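Local coordinates for nitrogenase molybdenum-iron protein alpha chain (Clostridium pasteurianum, PDB 4WES) that reduces dinitrogen to ammonium as part of the nitrogenase complex, holding the iron-molybdenum cofactor and sharing an eight-iron, seven-sulfur cluster with the beta chain, at residues Leu5-Tyr13 and Asn445-Leu456; Met110-Val120 and Pro146-Ile154. One frame throughout, in Å; residues are numbered along the deposited sequence. Where two conformers were deposited one is given.

Contact 1 of 2, residues Leu5-Tyr13 and Asn445-Leu456; sequences LKDEILEKY and NHHDMEVVLEKL
With chi1 at 164°, His447 swings its ring away from its own backbone N and over to Ile9 and Lys12, while Tyr13, chi1 -72°, sends its phenol across to the start of helix 446-456. His447 NE2 donates to Ile9 O at 2.8 Å; NE2 lies in the carbonyl plane and the acceptor O in the plane of the imidazole. Histidine suits the place because its other nitrogen, ND1, is hydrogen-bonded to a water, and that water accepts from Lys12 NZ, whose stronger tie is to Leu94 O of the beta chain. CD2 of the same imidazole points at the Tyr13 face, an edge-to-face pair with planes at 56°. The Tyr13 hydroxyl gives its proton to Asp448 OD1 in a very short bond of 2.5 Å and accepts from Asn445 ND2 (2.9 Å), which approaches at the ring edge; Arg21 reaches both Tyr13 OH and Asp448 OD2. Next to this polar cluster Ile9 packs on the helix, its CG1 3.8 Å from Val451 CG1, the branched apolar chain touching Val451 and Val452 at once. Leu5 straddles the last turn, CD1 against Lys455 CB and CD2 against Leu456 CD1. Asp448 N donates to Asn445 OD1, and Asn445 N to Asp448 OD2; the pair is a capping box, here joined to the N-terminal segment through the tyrosine hydroxyl.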
ATOM      1  N   LEU A   5      11.444  47.716  -9.035  1.00 19.40           N
ATOM      2  CA  LEU A   5      11.435  46.463  -8.310  1.00 17.04           C
ATOM      3  C   LEU A   5      12.689  46.291  -7.469  1.00 15.74           C
ATOM      4  O   LEU A   5      12.632  45.720  -6.380  1.00 16.50           O
ATOM      5  CB  LEU A   5      11.323  45.296  -9.304  1.00 17.91           C
ATOM      6  CG  LEU A   5      11.290  43.884  -8.724  1.00 17.64           C
ATOM      7  CD1 LEU A   5      10.155  43.698  -7.739  1.00 19.44           C
ATOM      8  CD2 LEU A   5      11.178  42.845  -9.846  1.00 20.55           C
ATOM      9  N   LYS A   6      13.844  46.759  -7.960  1.00 15.57           N
ATOM     10  CA  LYS A   6      15.042  46.712  -7.121  1.00 15.26           C
ATOM     11  C   LYS A   6      14.853  47.493  -5.823  1.00 14.29           C
ATOM     12  O   LYS A   6      15.171  47.012  -4.747  1.00 14.75           O
ATOM     13  CB  LYS A   6      16.256  47.211  -7.891  1.00 16.25           C
ATOM     14  CG  LYS A   6      17.512  47.304  -7.056  1.00 14.75           C
ATOM     15  CD  LYS A   6      18.722  47.656  -7.868  1.00 15.38           C
ATOM     16  CE  LYS A   6      19.966  47.799  -7.002  1.00 16.15           C
ATOM     17  NZ  LYS A   6      21.225  47.916  -7.779  1.00 16.19           N
ATOM     18  N   ASP A   7      14.322  48.705  -5.925  1.00 16.54           N
ATOM     19  CA  ASP A   7      14.041  49.476  -4.719  1.00 16.43           C
ATOM     20  C   ASP A   7      13.082  48.739  -3.759  1.00 15.75           C
ATOM     21  O   ASP A   7      13.237  48.767  -2.528  1.00 17.27           O
ATOM     22  CB  ASP A   7      13.458  50.830  -5.126  1.00 20.54           C
ATOM     23  CG  ASP A   7      14.432  51.676  -5.919  1.00 25.25           C
ATOM     24  OD1 ASP A   7      13.958  52.320  -6.883  1.00 36.85           O
ATOM     25  OD2 ASP A   7      15.639  51.721  -5.584  1.00 33.43           O
ATOM     26  N   GLU A   8      12.057  48.128  -4.333  1.00 15.03           N
ATOM     27  CA  GLU A   8      11.069  47.380  -3.562  1.00 15.60           C
ATOM     28  C   GLU A   8      11.700  46.202  -2.833  1.00 14.69           C
ATOM     29  O   GLU A   8      11.363  45.926  -1.693  1.00 16.14           O
ATOM     30  CB  GLU A   8       9.933  46.948  -4.483  1.00 18.24           C
ATOM     31  CG  GLU A   8       9.145  48.150  -4.958  1.00 21.70           C
ATOM     32  CD  GLU A   8       8.168  47.862  -6.075  1.00 33.81           C
ATOM     33  OE1 GLU A   8       8.321  46.831  -6.751  1.00 30.63           O
ATOM     34  OE2 GLU A   8       7.265  48.698  -6.287  1.00 74.68           O
ATOM     35  N   ILE A   9      12.609  45.508  -3.518  1.00 14.14           N
ATOM     36  CA  ILE A   9      13.338  44.410  -2.886  1.00 14.04           C
ATOM     37  C   ILE A   9      14.228  44.936  -1.751  1.00 14.22           C
ATOM     38  O   ILE A   9      14.311  44.326  -0.679  1.00 14.58           O
ATOM     39  CB  ILE A   9      14.205  43.634  -3.917  1.00 13.74           C
ATOM     40  CG1 ILE A   9      13.316  42.866  -4.878  1.00 14.11           C
ATOM     41  CG2 ILE A   9      15.138  42.680  -3.210  1.00 14.12           C
ATOM     42  CD1 ILE A   9      14.054  42.380  -6.093  1.00 14.65           C
ATOM     43  N   LEU A  10      14.904  46.049  -1.988  1.00 13.68           N
ATOM     44  CA  LEU A  10      15.861  46.548  -1.013  1.00 13.97           C
ATOM     45  C   LEU A  10      15.269  47.164   0.246  1.00 15.35           C
ATOM     46  O   LEU A  10      15.972  47.308   1.252  1.00 15.28           O
ATOM     47  CB  LEU A  10      16.802  47.550  -1.672  1.00 14.94           C
ATOM     48  CG  LEU A  10      17.783  47.059  -2.730  1.00 14.97           C
ATOM     49  CD1 LEU A  10      18.522  48.198  -3.399  1.00 16.88           C
ATOM     50  CD2 LEU A  10      18.781  46.068  -2.156  1.00 16.56           C
ATOM     51  N   GLU A  11      14.004  47.582   0.187  1.00 15.27           N
ATOM     52  CA  GLU A  11      13.467  48.484   1.203  1.00 16.37           C
ATOM     53  C   GLU A  11      13.621  47.961   2.618  1.00 16.32           C
ATOM     54  O   GLU A  11      13.939  48.727   3.517  1.00 18.44           O
ATOM     55  CB  GLU A  11      12.002  48.791   0.895  1.00 18.67           C
ATOM     56  CG  GLU A  11      11.349  49.678   1.941  1.00 27.24           C
ATOM     57  CD  GLU A  11      11.893  51.093   1.937  1.00 44.75           C
ATOM     58  OE1 GLU A  11      11.712  51.815   2.949  1.00132.85           O
ATOM     59  OE2 GLU A  11      12.496  51.482   0.912  1.00 65.58           O
ATOM     60  N   LYS A  12      13.358  46.679   2.836  1.00 15.74           N
ATOM     61  CA  LYS A  12      13.253  46.166   4.212  1.00 15.70           C
ATOM     62  C   LYS A  12      14.611  45.857   4.867  1.00 16.19           C
ATOM     63  O   LYS A  12      14.703  45.698   6.110  1.00 18.18           O
ATOM     64  CB  LYS A  12      12.368  44.910   4.228  1.00 15.97           C
ATOM     65  CG  LYS A  12      11.874  44.490   5.596  1.00 19.24           C
ATOM     66  CD  LYS A  12      10.920  43.311   5.467  1.00 20.41           C
ATOM     67  CE  LYS A  12      10.304  42.883   6.790  1.00 23.33           C
ATOM     68  NZ  LYS A  12       9.493  41.632   6.622  1.00 43.48           N
ATOM     69  N   TYR A  13      15.661  45.786   4.053  1.00 14.17           N
ATOM     70  CA  TYR A  13      16.976  45.499   4.599  1.00 13.92           C
ATOM     71  C   TYR A  13      17.447  46.605   5.542  1.00 16.78           C
ATOM     72  O   TYR A  13      17.220  47.797   5.274  1.00 17.53           O
ATOM     73  CB  TYR A  13      17.978  45.410   3.475  1.00 14.26           C
ATOM     74  CG  TYR A  13      17.931  44.194   2.567  1.00 13.30           C
ATOM     75  CD1 TYR A  13      18.066  42.901   3.069  1.00 15.13           C
ATOM     76  CD2 TYR A  13      17.953  44.343   1.195  1.00 15.71           C
ATOM     77  CE1 TYR A  13      18.099  41.804   2.228  1.00 14.27           C
ATOM     78  CE2 TYR A  13      17.999  43.255   0.347  1.00 17.04           C
ATOM     79  CZ  TYR A  13      18.058  41.989   0.878  1.00 13.46           C
ATOM     80  OH  TYR A  13      18.224  40.908   0.051  1.00 13.21           O
ATOM     81  N   ASN A 445      17.655  35.626  -1.754  1.00  9.52           N
ATOM     82  CA  ASN A 445      17.222  35.060  -0.480  1.00  9.84           C
ATOM     83  C   ASN A 445      15.707  35.011  -0.389  1.00  9.46           C
ATOM     84  O   ASN A 445      15.002  35.457  -1.280  1.00 10.00           O
ATOM     85  CB  ASN A 445      17.882  35.805   0.670  1.00 10.17           C
ATOM     86  CG  ASN A 445      17.516  37.258   0.688  1.00 10.69           C
ATOM     87  OD1 ASN A 445      16.330  37.622   0.666  1.00 11.46           O
ATOM     88  ND2 ASN A 445      18.523  38.131   0.751  1.00 11.77           N
ATOM     89  N   HIS A 446      15.209  34.478   0.717  1.00  9.31           N
ATOM     90  CA  HIS A 446      13.770  34.308   0.886  1.00 10.49           C
ATOM     91  C   HIS A 446      13.034  35.635   0.800  1.00  9.97           C
ATOM     92  O   HIS A 446      12.018  35.733   0.135  1.00 10.73           O
ATOM     93  CB  HIS A 446      13.490  33.609   2.226  1.00 11.25           C
ATOM     94  CG  HIS A 446      12.046  33.460   2.507  1.00 11.66           C
ATOM     95  ND1 HIS A 446      11.218  32.657   1.756  1.00 11.94           N
ATOM     96  CD2 HIS A 446      11.257  34.082   3.413  1.00 13.54           C
ATOM     97  CE1 HIS A 446       9.984  32.797   2.191  1.00 12.69           C
ATOM     98  NE2 HIS A 446       9.991  33.618   3.213  1.00 13.94           N
ATOM     99  N   HIS A 447      13.550  36.655   1.490  1.00 10.36           N
ATOM    100  CA  HIS A 447      12.956  37.976   1.412  1.00 11.01           C
ATOM    101  C   HIS A 447      12.843  38.461  -0.023  1.00 10.75           C
ATOM    102  O   HIS A 447      11.777  38.934  -0.460  1.00 11.33           O
ATOM    103  CB  HIS A 447      13.798  38.986   2.234  1.00 11.92           C
ATOM    104  CG  HIS A 447      13.481  40.397   1.908  1.00 13.20           C
ATOM    105  ND1 HIS A 447      12.364  41.041   2.412  1.00 13.34           N
ATOM    106  CD2 HIS A 447      14.063  41.267   1.041  1.00 14.11           C
ATOM    107  CE1 HIS A 447      12.284  42.239   1.872  1.00 14.73           C
ATOM    108  NE2 HIS A 447      13.301  42.414   1.048  1.00 14.34           N
ATOM    109  N   ASP A 448      13.943  38.379  -0.770  1.00 10.53           N
ATOM    110  CA  ASP A 448      13.954  38.873  -2.127  1.00 10.76           C
ATOM    111  C   ASP A 448      12.897  38.126  -2.960  1.00  9.44           C
ATOM    112  O   ASP A 448      12.154  38.714  -3.755  1.00 10.92           O
ATOM    113  CB  ASP A 448      15.314  38.614  -2.781  1.00 10.79           C
ATOM    114  CG  ASP A 448      16.485  39.255  -2.112  1.00 10.74           C
ATOM    115  OD1 ASP A 448      16.317  40.304  -1.438  1.00 11.63           O
ATOM    116  OD2 ASP A 448      17.579  38.655  -2.286  1.00 11.34           O
ATOM    117  N   MET A 449      12.872  36.812  -2.789  1.00  9.88           N
ATOM    118  CA  MET A 449      11.968  35.983  -3.578  1.00 10.16           C
ATOM    119  C   MET A 449      10.492  36.358  -3.316  1.00 10.41           C
ATOM    120  O   MET A 449       9.676  36.410  -4.252  1.00 10.87           O
ATOM    121  CB  MET A 449      12.217  34.511  -3.283  1.00  9.92           C
ATOM    122  CG  MET A 449      11.441  33.613  -4.219  1.00 10.61           C
ATOM    123  SD  MET A 449      11.598  31.850  -3.854  1.00 11.47           S
ATOM    124  CE  MET A 449      10.563  31.741  -2.398  1.00 11.69           C
ATOM    125  N   GLU A 450      10.169  36.598  -2.047  1.00 11.18           N
ATOM    126  CA  GLU A 450       8.798  36.944  -1.727  1.00 11.56           C
ATOM    127  C   GLU A 450       8.372  38.268  -2.341  1.00 11.47           C
ATOM    128  O   GLU A 450       7.259  38.399  -2.791  1.00 11.75           O
ATOM    129  CB  GLU A 450       8.596  36.961  -0.239  1.00 13.30           C
ATOM    130  CG  GLU A 450       8.501  35.536   0.355  1.00 15.83           C
ATOM    131  CD  GLU A 450       7.641  35.528   1.599  1.00 19.03           C
ATOM    132  OE1 GLU A 450       6.584  34.815   1.589  1.00 22.71           O
ATOM    133  OE2 GLU A 450       8.014  36.281   2.560  1.00 26.74           O
ATOM    134  N   VAL A 451       9.277  39.246  -2.387  1.00 11.10           N
ATOM    135  CA  VAL A 451       8.965  40.520  -3.034  1.00 12.25           C
ATOM    136  C   VAL A 451       8.716  40.302  -4.533  1.00 10.80           C
ATOM    137  O   VAL A 451       7.744  40.806  -5.095  1.00 12.46           O
ATOM    138  CB  VAL A 451      10.040  41.590  -2.794  1.00 12.58           C
ATOM    139  CG1 VAL A 451       9.708  42.844  -3.549  1.00 12.74           C
ATOM    140  CG2 VAL A 451      10.158  41.896  -1.311  1.00 13.16           C
ATOM    141  N   VAL A 452       9.595  39.534  -5.192  1.00 11.49           N
ATOM    142  CA  VAL A 452       9.435  39.205  -6.610  1.00 11.20           C
ATOM    143  C   VAL A 452       8.073  38.551  -6.866  1.00 10.84           C
ATOM    144  O   VAL A 452       7.346  38.950  -7.794  1.00 11.44           O
ATOM    145  CB  VAL A 452      10.553  38.298  -7.092  1.00 11.86           C
ATOM    146  CG1 VAL A 452      10.217  37.687  -8.448  1.00 13.08           C
ATOM    147  CG2 VAL A 452      11.878  39.063  -7.127  1.00 13.43           C
ATOM    148  N   LEU A 453       7.727  37.550  -6.060  1.00 10.56           N
ATOM    149  CA  LEU A 453       6.452  36.837  -6.230  1.00 10.92           C
ATOM    150  C   LEU A 453       5.272  37.781  -6.094  1.00 11.09           C
ATOM    151  O   LEU A 453       4.315  37.724  -6.864  1.00 12.16           O
ATOM    152  CB  LEU A 453       6.355  35.701  -5.231  1.00 10.95           C
ATOM    153  CG  LEU A 453       7.211  34.476  -5.574  1.00 10.71           C
ATOM    154  CD1 LEU A 453       7.452  33.620  -4.353  1.00 10.86           C
ATOM    155  CD2 LEU A 453       6.570  33.655  -6.666  1.00 11.63           C
ATOM    156  N   GLU A 454       5.319  38.648  -5.087  1.00 11.26           N
ATOM    157  CA  GLU A 454       4.195  39.556  -4.813  1.00 12.78           C
ATOM    158  C   GLU A 454       4.042  40.600  -5.903  1.00 13.30           C
ATOM    159  O   GLU A 454       2.926  40.928  -6.340  1.00 15.76           O
ATOM    160  CB  GLU A 454       4.332  40.190  -3.437  1.00 16.94           C
ATOM    161  CG  GLU A 454       3.112  41.065  -3.089  1.00 23.84           C
ATOM    162  CD  GLU A 454       3.484  42.278  -2.268  1.00 50.91           C
ATOM    163  OE1 GLU A 454       3.338  42.229  -1.026  1.00 82.42           O
ATOM    164  OE2 GLU A 454       3.931  43.280  -2.871  1.00 85.80           O
ATOM    165  N   LYS A 455       5.157  41.158  -6.346  1.00 12.49           N
ATOM    166  CA  LYS A 455       5.130  42.277  -7.300  1.00 13.75           C
ATOM    167  C   LYS A 455       4.867  41.811  -8.706  1.00 13.10           C
ATOM    168  O   LYS A 455       4.133  42.449  -9.447  1.00 16.90           O
ATOM    169  CB  LYS A 455       6.427  43.088  -7.227  1.00 14.82           C
ATOM    170  CG  LYS A 455       6.622  43.794  -5.883  1.00 17.09           C
ATOM    171  CD  LYS A 455       5.549  44.822  -5.559  1.00 22.20           C
ATOM    172  CE  LYS A 455       5.829  45.473  -4.213  1.00 25.09           C
ATOM    173  NZ  LYS A 455       4.739  46.372  -3.769  1.00 41.33           N
ATOM    174  N   LEU A 456       5.521  40.730  -9.121  1.00 12.98           N
ATOM    175  CA  LEU A 456       5.450  40.288 -10.517  1.00 13.42           C
ATOM    176  C   LEU A 456       4.394  39.225 -10.808  1.00 14.12           C
ATOM    177  O   LEU A 456       3.985  39.050 -11.962  1.00 15.10           O
ATOM    178  CB  LEU A 456       6.802  39.806 -11.016  1.00 13.38           C
ATOM    179  CG  LEU A 456       7.905  40.831 -11.036  1.00 16.96           C
ATOM    180  CD1 LEU A 456       9.146  40.209 -11.675  1.00 17.66           C
ATOM    181  CD2 LEU A 456       7.499  42.062 -11.801  1.00 23.91           C
TER
HETATM  182  O   HOH W   1      11.099  39.755   4.520  1.00 19.61           O

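Contact 2 of 2, residues Met110-Val120 and Pro146-Ile154; sequences MQESDIVFGGV and PVGLIGDDI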
ATOM      1  N   MET A 110      33.485  10.254  11.602  1.00  9.18           N
ATOM      2  CA  MET A 110      34.319  10.745  12.682  0.52  9.63           C
ATOM      3  C   MET A 110      33.513  10.883  13.978  1.00 10.15           C
ATOM      4  O   MET A 110      32.351  11.325  13.977  1.00 10.58           O
ATOM      5  CB  MET A 110      34.987  12.056  12.259  0.52  9.98           C
ATOM      6  CG  MET A 110      36.060  11.938  11.160  0.52 12.98           C
ATOM      7  SD  MET A 110      36.745  13.517  10.534  0.52 14.99           S
ATOM      8  CE  MET A 110      37.101  14.378  12.048  0.52 24.41           C
ATOM      9  N   GLN A 111      34.193  10.489  15.044  1.00 10.47           N
ATOM     10  CA  GLN A 111      33.659  10.543  16.397  1.00 11.32           C
ATOM     11  C   GLN A 111      34.455  11.543  17.230  1.00 10.61           C
ATOM     12  O   GLN A 111      35.461  12.102  16.761  1.00 10.44           O
ATOM     13  CB  GLN A 111      33.755   9.142  17.024  1.00 12.94           C
ATOM     14  CG  GLN A 111      33.028   8.066  16.261  1.00 13.85           C
ATOM     15  CD  GLN A 111      31.545   8.284  16.314  1.00 13.97           C
ATOM     16  OE1 GLN A 111      30.936   8.225  17.394  1.00 19.21           O
ATOM     17  NE2 GLN A 111      30.927   8.513  15.177  1.00 17.50           N
ATOM     18  N   GLU A 112      34.031  11.758  18.469  1.00 10.93           N
ATOM     19  CA  GLU A 112      34.743  12.721  19.302  1.00 11.34           C
ATOM     20  C   GLU A 112      36.221  12.340  19.461  1.00 11.31           C
ATOM     21  O   GLU A 112      37.100  13.229  19.503  1.00 11.97           O
ATOM     22  CB  GLU A 112      34.060  12.877  20.665  1.00 13.52           C
ATOM     23  CG  GLU A 112      34.637  14.026  21.494  1.00 17.36           C
ATOM     24  CD  GLU A 112      33.819  14.421  22.689  1.00 32.95           C
ATOM     25  OE1 GLU A 112      33.768  15.636  23.024  1.00 52.78           O
ATOM     26  OE2 GLU A 112      33.256  13.499  23.287  1.00 37.72           O
ATOM     27  N   SER A 113      36.531  11.048  19.558  1.00 11.88           N
ATOM     28  CA  SER A 113      37.936  10.629  19.647  1.00 12.62           C
ATOM     29  C   SER A 113      38.767  11.113  18.466  1.00 11.80           C
ATOM     30  O   SER A 113      39.941  11.477  18.609  1.00 12.61           O
ATOM     31  CB  SER A 113      38.040   9.127  19.804  1.00 14.10           C
ATOM     32  OG  SER A 113      37.461   8.430  18.722  1.00 16.22           O
ATOM     33  N   ASP A 114      38.181  11.103  17.266  1.00 11.07           N
ATOM     34  CA  ASP A 114      38.901  11.604  16.110  1.00 11.25           C
ATOM     35  C   ASP A 114      39.136  13.106  16.190  1.00 11.31           C
ATOM     36  O   ASP A 114      40.178  13.604  15.788  1.00 12.07           O
ATOM     37  CB  ASP A 114      38.111  11.232  14.862  1.00 11.29           C
ATOM     38  CG  ASP A 114      37.907   9.728  14.758  1.00 11.88           C
ATOM     39  OD1 ASP A 114      38.944   8.995  14.616  1.00 13.95           O
ATOM     40  OD2 ASP A 114      36.735   9.285  14.857  1.00 12.83           O
ATOM     41  N   ILE A 115      38.167  13.848  16.717  1.00 11.15           N
ATOM     42  CA  ILE A 115      38.331  15.273  16.880  1.00 11.66           C
ATOM     43  C   ILE A 115      39.396  15.608  17.910  1.00 11.64           C
ATOM     44  O   ILE A 115      40.245  16.483  17.679  1.00 13.13           O
ATOM     45  CB  ILE A 115      36.989  15.933  17.309  1.00 12.54           C
ATOM     46  CG1 ILE A 115      35.884  15.697  16.275  1.00 12.80           C
ATOM     47  CG2 ILE A 115      37.195  17.412  17.610  1.00 12.40           C
ATOM     48  CD1 ILE A 115      36.100  16.352  14.948  1.00 13.38           C
ATOM     49  N   VAL A 116      39.412  14.859  19.011  1.00 11.60           N
ATOM     50  CA  VAL A 116      40.333  15.153  20.115  1.00 11.88           C
ATOM     51  C   VAL A 116      41.757  14.671  19.819  1.00 11.74           C
ATOM     52  O   VAL A 116      42.723  15.358  20.124  1.00 12.73           O
ATOM     53  CB  VAL A 116      39.799  14.562  21.427  1.00 13.45           C
ATOM     54  CG1 VAL A 116      40.788  14.737  22.588  1.00 14.72           C
ATOM     55  CG2 VAL A 116      38.468  15.234  21.802  1.00 15.24           C
ATOM     56  N   PHE A 117      41.872  13.489  19.211  1.00 11.33           N
ATOM     57  CA  PHE A 117      43.150  12.840  19.038  1.00 12.80           C
ATOM     58  C   PHE A 117      43.643  12.795  17.610  1.00 13.67           C
ATOM     59  O   PHE A 117      44.787  12.381  17.373  1.00 16.04           O
ATOM     60  CB  PHE A 117      43.114  11.417  19.625  1.00 13.41           C
ATOM     61  CG  PHE A 117      42.710  11.355  21.038  1.00 12.61           C
ATOM     62  CD1 PHE A 117      43.480  11.973  22.024  1.00 14.17           C
ATOM     63  CD2 PHE A 117      41.566  10.693  21.409  1.00 16.53           C
ATOM     64  CE1 PHE A 117      43.087  11.913  23.336  1.00 15.82           C
ATOM     65  CE2 PHE A 117      41.166  10.656  22.741  1.00 17.21           C
ATOM     66  CZ  PHE A 117      41.940  11.243  23.715  1.00 15.71           C
ATOM     67  N   GLY A 118      42.813  13.229  16.671  1.00 13.38           N
ATOM     68  CA  GLY A 118      43.158  13.150  15.236  1.00 13.28           C
ATOM     69  C   GLY A 118      42.432  12.031  14.547  1.00 12.20           C
ATOM     70  O   GLY A 118      42.138  11.003  15.165  1.00 12.51           O
ATOM     71  N   GLY A 119      42.146  12.227  13.265  1.00 11.44           N
ATOM     72  CA  GLY A 119      41.413  11.238  12.487  1.00 11.58           C
ATOM     73  C   GLY A 119      42.186  10.501  11.443  1.00 11.47           C
ATOM     74  O   GLY A 119      41.617   9.716  10.691  1.00 11.36           O
ATOM     75  N   VAL A 120      43.500  10.692  11.425  1.00 12.09           N
ATOM     76  CA  VAL A 120      44.294  10.124  10.338  1.00 12.27           C
ATOM     77  C   VAL A 120      44.422   8.618  10.375  1.00 12.54           C
ATOM     78  O   VAL A 120      44.463   7.980   9.327  1.00 12.72           O
ATOM     79  CB  VAL A 120      45.699  10.763  10.255  1.00 13.53           C
ATOM     80  CG1 VAL A 120      45.604  12.225   9.827  1.00 15.60           C
ATOM     81  CG2 VAL A 120      46.481  10.604  11.556  1.00 15.62           C
ATOM     82  N   PRO A 146      35.732  19.829  10.023  1.00  9.13           N
ATOM     83  CA  PRO A 146      36.724  19.707  11.104  1.00  9.97           C
ATOM     84  C   PRO A 146      38.156  19.371  10.680  1.00 10.59           C
ATOM     85  O   PRO A 146      39.063  19.488  11.489  1.00 11.80           O
ATOM     86  CB  PRO A 146      36.183  18.595  11.977  1.00 11.84           C
ATOM     87  CG  PRO A 146      35.003  18.059  11.313  1.00 17.34           C
ATOM     88  CD  PRO A 146      34.734  18.753  10.061  1.00  9.92           C
ATOM     89  N   VAL A 147      38.354  18.876   9.453  1.00 10.60           N
ATOM     90  CA  VAL A 147      39.558  18.130   9.091  1.00 10.29           C
ATOM     91  C   VAL A 147      40.862  18.938   9.232  1.00 11.86           C
ATOM     92  O   VAL A 147      41.805  18.514   9.900  1.00 13.13           O
ATOM     93  CB  VAL A 147      39.412  17.581   7.658  1.00 10.81           C
ATOM     94  CG1 VAL A 147      40.740  17.051   7.128  1.00 12.67           C
ATOM     95  CG2 VAL A 147      38.358  16.518   7.634  1.00 11.03           C
ATOM     96  N   GLY A 148      40.946  20.083   8.582  1.00 13.27           N
ATOM     97  CA  GLY A 148      42.157  20.905   8.726  1.00 15.93           C
ATOM     98  C   GLY A 148      42.346  21.381  10.160  1.00 16.59           C
ATOM     99  O   GLY A 148      43.484  21.363  10.693  1.00 18.22           O
ATOM    100  N   LEU A 149      41.235  21.762  10.805  1.00 13.87           N
ATOM    101  CA  LEU A 149      41.295  22.327  12.166  1.00 15.25           C
ATOM    102  C   LEU A 149      41.826  21.340  13.201  1.00 15.31           C
ATOM    103  O   LEU A 149      42.528  21.741  14.139  1.00 19.61           O
ATOM    104  CB  LEU A 149      39.934  22.852  12.602  1.00 15.27           C
ATOM    105  CG  LEU A 149      39.530  24.102  11.827  1.00 18.34           C
ATOM    106  CD1 LEU A 149      38.032  24.282  11.895  1.00 20.72           C
ATOM    107  CD2 LEU A 149      40.236  25.336  12.396  1.00 20.48           C
ATOM    108  N   ILE A 150      41.556  20.058  13.018  1.00 14.03           N
ATOM    109  CA  ILE A 150      42.023  19.036  13.960  1.00 14.35           C
ATOM    110  C   ILE A 150      43.418  18.536  13.613  1.00 17.51           C
ATOM    111  O   ILE A 150      43.984  17.723  14.348  1.00 20.38           O
ATOM    112  CB  ILE A 150      41.039  17.865  14.119  1.00 15.27           C
ATOM    113  CG1 ILE A 150      40.990  17.009  12.855  1.00 13.40           C
ATOM    114  CG2 ILE A 150      39.682  18.367  14.607  1.00 16.16           C
ATOM    115  CD1 ILE A 150      40.132  15.794  13.000  1.00 16.35           C
ATOM    116  N   GLY A 151      43.980  19.033  12.522  1.00 16.25           N
ATOM    117  CA  GLY A 151      45.354  18.737  12.196  1.00 18.47           C
ATOM    118  C   GLY A 151      45.592  17.595  11.257  1.00 15.77           C
ATOM    119  O   GLY A 151      46.732  17.204  11.103  1.00 17.82           O
ATOM    120  N   ASP A 152      44.540  17.046  10.659  1.00 13.77           N
ATOM    121  CA  ASP A 152      44.676  15.887   9.800  1.00 12.99           C
ATOM    122  C   ASP A 152      45.237  16.295   8.439  1.00 14.18           C
ATOM    123  O   ASP A 152      44.662  17.086   7.742  1.00 19.55           O
ATOM    124  CB  ASP A 152      43.321  15.212   9.578  1.00 12.92           C
ATOM    125  CG  ASP A 152      42.843  14.346  10.740  1.00 12.70           C
ATOM    126  OD1 ASP A 152      43.443  14.357  11.844  1.00 12.49           O
ATOM    127  OD2 ASP A 152      41.824  13.647  10.542  1.00 13.01           O
ATOM    128  N   ASP A 153      46.342  15.675   8.031  1.00 12.91           N
ATOM    129  CA  ASP A 153      46.970  15.895   6.728  1.00 12.66           C
ATOM    130  C   ASP A 153      46.524  14.779   5.784  1.00 12.31           C
ATOM    131  O   ASP A 153      47.183  13.719   5.653  1.00 13.39           O
ATOM    132  CB  ASP A 153      48.478  15.980   6.847  1.00 15.00           C
ATOM    133  CG  ASP A 153      49.167  16.271   5.513  1.00 15.09           C
ATOM    134  OD1 ASP A 153      48.509  16.209   4.471  1.00 15.89           O
ATOM    135  OD2 ASP A 153      50.382  16.580   5.506  1.00 19.71           O
ATOM    136  N   ILE A 154      45.416  15.008   5.107  1.00 11.72           N
ATOM    137  CA  ILE A 154      44.850  13.968   4.267  1.00 11.41           C
ATOM    138  C   ILE A 154      45.683  13.734   3.018  1.00 11.39           C
ATOM    139  O   ILE A 154      45.674  12.641   2.440  1.00 11.68           O
ATOM    140  CB  ILE A 154      43.368  14.213   3.915  1.00 11.30           C
ATOM    141  CG1 ILE A 154      43.172  15.488   3.077  1.00 11.90           C
ATOM    142  CG2 ILE A 154      42.534  14.231   5.181  1.00 11.84           C
ATOM    143  CD1 ILE A 154      41.788  15.612   2.434  1.00 13.35           C
TER
HETATM  144  O   HOH W   2      42.941  16.962  17.066  1.00 29.69           O
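Met110 comes first, and in the conformer given its CE approaches Ile150 CD1 and Pro146 CG; a flexible, unbranched side chain can fit itself to both. Gln111 is the N-cap of helix 112-117, and its N donates to the anti lone pair of Asp114 OD2. Ile150 CD1 packs against the backbone O of Asp114. Ile115 then carries the apolar packing, its CD1 lying 3.7 Å from Pro146 CB and its CG2 meeting Ile150 CG2, the two isoleucines crossing at about a right angle. Pro146, next to the cluster ligand Cys145, brings this packing to within about 5 Å of the bound eight-iron cluster, measured from its side chain. A water lies within hydrogen-bonding distance of both Ile115 O and Ile150 O and links the two segments there. Gly118 leaves the helix with phi 104°, an angle that suits glycine, and Gly119, with no side chain, leaves its N-H open to the close approach of the Asp152 carboxylate: Gly119 N donates to the syn lone pair of Asp152 OD1 at 2.9 Å and 163°, and more weakly to OD2. Val120 ends the walk, its CG1 lying 3.6 Å from Asp152 CG. Across the contact, Gly151 closes a Schellman motif that turns the chain toward Asp152, whose OD2 also bonds His74 NE2. The buried carboxylate is thus gripped by a backbone amide and an imidazole, which would be expected to favour its ionised form.

Overall arrangement
Starting at the N terminus, the chain lays down helix 5-10, and more than four hundred residues pass before helix 446-456 returns to close contact 1. That large loop contains contact 2 entirely: residues 110-120 lead into helix 120-134 and strand 138-143, and residues 146-154 come back to close a small loop of 25 intervening residues. The loops therefore nest without crossing. Contact 1 ties the N-terminal extension to the mixed sheet that includes strand 439-441, whereas contact 2 joins the segments that follow strands 106-107 and 138-143 of the parallel sheet. Their centres lie 43 Å apart, and both border the beta chain.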